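Local coordinates for protein tRNA-splicing ligase RtcB (Thermus thermophilus, PDB 2EPG) that probably joins RNA ends in a GTP- and manganese-dependent reaction, sealing a 2',3'-cyclic phosphate or 3'-phosphate end to a 5'-hydroxyl end, at residues H355-H367 / G396-H410. Numbering follows the deposited sequence.
Sequences HRKGATRAFGPGH and GTEKAMEVSFGSSCH
R356 reaches along residues 405-407 and grips them with the edge of its guanidinium group. NE donates to S407 OG at 2.8 Å, and NH1 donates to F405 O, which it meets almost head-on (C=O...N angle 175°). Both acceptors lie close to the guanidinium plane. R361 CA sits over one face of this group, and NH2 makes a salt bridge with E345. T360 is bound by three hydrogen bonds. Its N and O pair with S408 O and N, and OG1 donates to C409 O at 2.8 Å from above the carbonyl plane. A chi1 of 53° swings the hydroxyl over to that oxygen. Strands 360-361 and 407-408 thus form a small two-stranded antiparallel sheet. The chain then runs through C409 to H410, the histidine predicted to form the GMP-histidine intermediate of this RtcB-family ligase. The H410 ring lies with one face over G358 CA, a CH-pi contact 3.7 Å from the ring centroid. Its ND1 is hydrogen-bonded to H339, a predicted manganese and GMP ligand. Beyond the sheet, A362 N donates to G406 O at 2.7 Å, and A362 CB presses on S408 CB. M401, a selenomethionine, makes a Met-aromatic contact at an oblique angle, with SE 3.6 Å from F363 CD2. Bends at chi2 and chi3 bring its CE to the edge of the H367 ring. F363 itself is sandwiched between H367 and the aliphatic part of R361. T397, the N-cap of helix 398-403, accepts from A400 N through OG1, which is also hydrogen-bonded to G471 O, while one water bridges A362 O and T397 O.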
loop_
_atom_site.group_PDB
_atom_site.type_symbol
_atom_site.label_atom_id
_atom_site.label_comp_id
_atom_site.label_asym_id
_atom_site.label_seq_id
_atom_site.Cartn_x
_atom_site.Cartn_y
_atom_site.Cartn_z
ATOM N N HIS A 355 5.861 1.857 10.881
ATOM C CA HIS A 355 5.181 0.628 10.498
ATOM C C HIS A 355 3.794 1.040 10.007
ATOM O O HIS A 355 3.066 1.788 10.688
ATOM C CB HIS A 355 4.970 -0.324 11.693
ATOM C CG HIS A 355 6.222 -0.943 12.239
ATOM N ND1 HIS A 355 7.128 -0.246 13.012
ATOM C CD2 HIS A 355 6.685 -2.216 12.166
ATOM C CE1 HIS A 355 8.093 -1.067 13.397
ATOM N NE2 HIS A 355 7.847 -2.267 12.899
ATOM N N ARG A 356 3.431 0.544 8.835
ATOM C CA ARG A 356 2.132 0.840 8.260
ATOM C C ARG A 356 1.587 -0.456 7.719
ATOM O O ARG A 356 2.151 -1.020 6.789
ATOM C CB ARG A 356 2.242 1.863 7.111
ATOM C CG ARG A 356 2.707 3.280 7.515
ATOM C CD ARG A 356 2.424 4.309 6.396
ATOM N NE ARG A 356 2.851 5.664 6.739
ATOM C CZ ARG A 356 4.076 6.149 6.531
ATOM N NH1 ARG A 356 4.364 7.393 6.887
ATOM N NH2 ARG A 356 5.019 5.398 5.968
ATOM N N LYS A 357 0.509 -0.940 8.318
ATOM C CA LYS A 357 -0.130 -2.165 7.858
ATOM C C LYS A 357 -1.524 -1.745 7.465
ATOM O O LYS A 357 -2.313 -1.338 8.323
ATOM C CB LYS A 357 -0.229 -3.220 8.966
ATOM C CG LYS A 357 -0.652 -4.587 8.409
ATOM C CD LYS A 357 -1.394 -5.477 9.403
ATOM C CE LYS A 357 -0.688 -5.613 10.725
ATOM N NZ LYS A 357 -1.272 -6.689 11.569
ATOM N N GLY A 358 -1.831 -1.839 6.177
ATOM C CA GLY A 358 -3.147 -1.430 5.710
ATOM C C GLY A 358 -3.351 0.066 5.896
ATOM O O GLY A 358 -4.399 0.517 6.357
ATOM N N ALA A 359 -2.324 0.833 5.565
ATOM C CA ALA A 359 -2.373 2.284 5.669
ATOM C C ALA A 359 -1.308 2.745 4.694
ATOM O O ALA A 359 -0.396 1.982 4.348
ATOM C CB ALA A 359 -2.047 2.745 7.085
ATOM N N THR A 360 -1.431 3.982 4.243
ATOM C CA THR A 360 -0.516 4.523 3.254
ATOM C C THR A 360 0.316 5.676 3.729
ATOM O O THR A 360 -0.051 6.367 4.672
ATOM C CB THR A 360 -1.289 5.051 2.020
ATOM O OG1 THR A 360 -2.300 5.976 2.458
ATOM C CG2 THR A 360 -1.940 3.911 1.253
ATOM N N ARG A 361 1.448 5.871 3.060
ATOM C CA ARG A 361 2.298 7.009 3.336
ATOM C C ARG A 361 1.502 8.057 2.576
ATOM O O ARG A 361 0.944 7.763 1.520
ATOM C CB ARG A 361 3.684 6.865 2.697
ATOM C CG ARG A 361 4.656 7.938 3.151
ATOM C CD ARG A 361 5.942 7.947 2.322
ATOM N NE ARG A 361 5.715 8.444 0.970
ATOM C CZ ARG A 361 6.687 8.671 0.090
ATOM N NH1 ARG A 361 6.404 9.128 -1.123
ATOM N NH2 ARG A 361 7.946 8.432 0.421
ATOM N N ALA A 362 1.448 9.270 3.099
ATOM C CA ALA A 362 0.656 10.306 2.449
ATOM C C ALA A 362 1.272 11.668 2.698
ATOM O O ALA A 362 0.701 12.498 3.422
ATOM C CB ALA A 362 -0.770 10.257 2.989
ATOM N N PHE A 363 2.449 11.881 2.112
ATOM C CA PHE A 363 3.150 13.136 2.266
ATOM C C PHE A 363 2.379 14.324 1.689
ATOM O O PHE A 363 1.598 14.193 0.724
ATOM C CB PHE A 363 4.550 13.024 1.664
ATOM C CG PHE A 363 5.507 12.209 2.508
ATOM C CD1 PHE A 363 6.761 11.859 2.021
ATOM C CD2 PHE A 363 5.134 11.777 3.784
ATOM C CE1 PHE A 363 7.634 11.091 2.789
ATOM C CE2 PHE A 363 5.997 11.007 4.572
ATOM C CZ PHE A 363 7.254 10.660 4.072
ATOM N N GLY A 364 2.592 15.488 2.296
ATOM C CA GLY A 364 1.876 16.678 1.872
ATOM C C GLY A 364 2.646 17.681 1.044
ATOM O O GLY A 364 3.831 17.486 0.759
ATOM N N PRO A 365 1.990 18.789 0.663
ATOM C CA PRO A 365 2.570 19.873 -0.145
ATOM C C PRO A 365 3.947 20.310 0.354
ATOM O O PRO A 365 4.177 20.402 1.555
ATOM C CB PRO A 365 1.528 20.986 -0.028
ATOM C CG PRO A 365 0.227 20.203 0.077
ATOM C CD PRO A 365 0.608 19.114 1.070
ATOM N N GLY A 366 4.861 20.562 -0.578
ATOM C CA GLY A 366 6.201 20.993 -0.217
ATOM C C GLY A 366 7.213 19.915 0.154
ATOM O O GLY A 366 8.406 20.201 0.241
ATOM N N HIS A 367 6.763 18.682 0.360
ATOM C CA HIS A 367 7.675 17.612 0.736
ATOM C C HIS A 367 8.644 17.230 -0.378
ATOM O O HIS A 367 8.238 16.945 -1.497
ATOM C CB HIS A 367 6.885 16.380 1.186
ATOM C CG HIS A 367 7.660 15.456 2.072
ATOM N ND1 HIS A 367 8.755 14.742 1.630
ATOM C CD2 HIS A 367 7.535 15.172 3.392
ATOM C CE1 HIS A 367 9.274 14.066 2.640
ATOM N NE2 HIS A 367 8.552 14.311 3.721
ATOM N N GLY A 396 -2.145 13.825 -0.182
ATOM C CA GLY A 396 -1.623 13.947 1.172
ATOM C C GLY A 396 -1.721 15.376 1.679
ATOM O O GLY A 396 -1.709 16.317 0.895
ATOM N N THR A 397 -1.795 15.554 2.990
ATOM C CA THR A 397 -1.944 16.899 3.522
ATOM C C THR A 397 -0.886 17.289 4.512
ATOM O O THR A 397 -0.169 16.451 5.050
ATOM C CB THR A 397 -3.287 17.059 4.233
ATOM O OG1 THR A 397 -3.270 16.285 5.436
ATOM C CG2 THR A 397 -4.425 16.570 3.326
ATOM N N GLU A 398 -0.823 18.591 4.770
ATOM C CA GLU A 398 0.142 19.124 5.716
ATOM C C GLU A 398 -0.256 18.686 7.105
ATOM O O GLU A 398 0.605 18.356 7.920
ATOM C CB GLU A 398 0.194 20.660 5.612
ATOM C CG GLU A 398 0.876 21.145 4.331
ATOM C CD GLU A 398 0.780 22.653 4.121
ATOM O OE1 GLU A 398 -0.325 23.141 3.789
ATOM O OE2 GLU A 398 1.812 23.349 4.289
ATOM N N LYS A 399 -1.560 18.659 7.373
ATOM C CA LYS A 399 -2.044 18.256 8.696
ATOM C C LYS A 399 -1.601 16.837 9.039
ATOM O O LYS A 399 -1.251 16.544 10.190
ATOM C CB LYS A 399 -3.568 18.336 8.776
ATOM C CG LYS A 399 -4.107 17.866 10.117
ATOM C CD LYS A 399 -5.600 18.103 10.243
ATOM C CE LYS A 399 -6.067 17.824 11.647
ATOM N NZ LYS A 399 -7.541 18.068 11.788
ATOM N N ALA A 400 -1.630 15.963 8.038
ATOM C CA ALA A 400 -1.206 14.575 8.211
ATOM C C ALA A 400 0.259 14.541 8.636
ATOM O O ALA A 400 0.654 13.691 9.426
ATOM C CB ALA A 400 -1.388 13.786 6.876
HETATM N N MSE A 401 1.070 15.453 8.111
HETATM C CA MSE A 401 2.480 15.486 8.488
HETATM C C MSE A 401 2.576 15.719 9.998
HETATM O O MSE A 401 3.474 15.198 10.657
HETATM C CB MSE A 401 3.242 16.615 7.778
HETATM C CG MSE A 401 3.438 16.455 6.271
HETATM SE SE MSE A 401 4.264 14.777 5.600
HETATM C CE MSE A 401 5.906 14.715 6.655
ATOM N N GLU A 402 1.650 16.505 10.542
ATOM C CA GLU A 402 1.659 16.796 11.973
ATOM C C GLU A 402 1.015 15.702 12.831
ATOM O O GLU A 402 1.582 15.267 13.838
ATOM C CB GLU A 402 0.905 18.101 12.245
ATOM C CG GLU A 402 1.580 19.369 11.727
ATOM C CD GLU A 402 2.724 19.831 12.611
ATOM O OE1 GLU A 402 3.029 19.135 13.619
ATOM O OE2 GLU A 402 3.320 20.885 12.291
ATOM N N VAL A 403 -0.161 15.241 12.419
ATOM C CA VAL A 403 -0.905 14.286 13.235
ATOM C C VAL A 403 -0.914 12.799 12.951
ATOM O O VAL A 403 -1.435 12.043 13.768
ATOM C CB VAL A 403 -2.393 14.724 13.352
ATOM C CG1 VAL A 403 -2.457 16.230 13.691
ATOM C CG2 VAL A 403 -3.153 14.422 12.051
ATOM N N SER A 404 -0.360 12.350 11.829
ATOM C CA SER A 404 -0.398 10.914 11.544
ATOM C C SER A 404 0.896 10.398 10.956
ATOM O O SER A 404 0.889 9.400 10.243
ATOM C CB SER A 404 -1.556 10.603 10.576
ATOM O OG SER A 404 -1.381 11.229 9.313
ATOM N N PHE A 405 2.005 11.055 11.268
ATOM C CA PHE A 405 3.292 10.672 10.687
ATOM C C PHE A 405 3.130 10.642 9.155
ATOM O O PHE A 405 3.569 9.710 8.473
ATOM C CB PHE A 405 3.729 9.302 11.229
ATOM C CG PHE A 405 3.972 9.297 12.723
ATOM C CD1 PHE A 405 3.088 8.667 13.588
ATOM C CD2 PHE A 405 5.071 9.960 13.254
ATOM C CE1 PHE A 405 3.300 8.700 14.966
ATOM C CE2 PHE A 405 5.295 10.002 14.633
ATOM C CZ PHE A 405 4.401 9.368 15.490
ATOM N N GLY A 406 2.466 11.669 8.629
ATOM C CA GLY A 406 2.241 11.768 7.197
ATOM C C GLY A 406 1.643 10.497 6.616
ATOM O O GLY A 406 2.152 9.974 5.626
ATOM N N SER A 407 0.562 10.014 7.232
ATOM C CA SER A 407 -0.101 8.784 6.819
ATOM C C SER A 407 -1.590 8.960 6.520
ATOM O O SER A 407 -2.241 9.835 7.076
ATOM C CB SER A 407 0.037 7.738 7.922
ATOM O OG SER A 407 1.399 7.491 8.217
ATOM N N SER A 408 -2.126 8.115 5.648
ATOM C CA SER A 408 -3.532 8.171 5.346
ATOM C C SER A 408 -4.121 6.764 5.246
ATOM O O SER A 408 -3.484 5.788 5.640
ATOM C CB SER A 408 -3.779 8.969 4.066
ATOM O OG SER A 408 -5.144 9.342 3.993
ATOM N N CYS A 409 -5.330 6.645 4.717
ATOM C CA CYS A 409 -5.968 5.337 4.648
ATOM C C CYS A 409 -5.586 4.575 3.391
ATOM O O CYS A 409 -4.986 5.128 2.465
ATOM C CB CYS A 409 -7.488 5.490 4.697
ATOM S SG CYS A 409 -8.168 6.135 3.143
ATOM N N HIS A 410 -5.942 3.301 3.355
ATOM C CA HIS A 410 -5.635 2.507 2.179
ATOM C C HIS A 410 -6.896 1.898 1.571
ATOM O O HIS A 410 -6.940 1.623 0.385
ATOM C CB HIS A 410 -4.652 1.397 2.540
ATOM C CG HIS A 410 -5.311 0.125 2.960
ATOM N ND1 HIS A 410 -5.252 -1.024 2.200
ATOM C CD2 HIS A 410 -6.044 -0.183 4.058
ATOM C CE1 HIS A 410 -5.918 -1.987 2.815
ATOM N NE2 HIS A 410 -6.409 -1.504 3.944
HETATM O O HOH W 1 -2.515 12.784 4.189
HETATM O O HOH W 2 1.450 14.528 4.950
#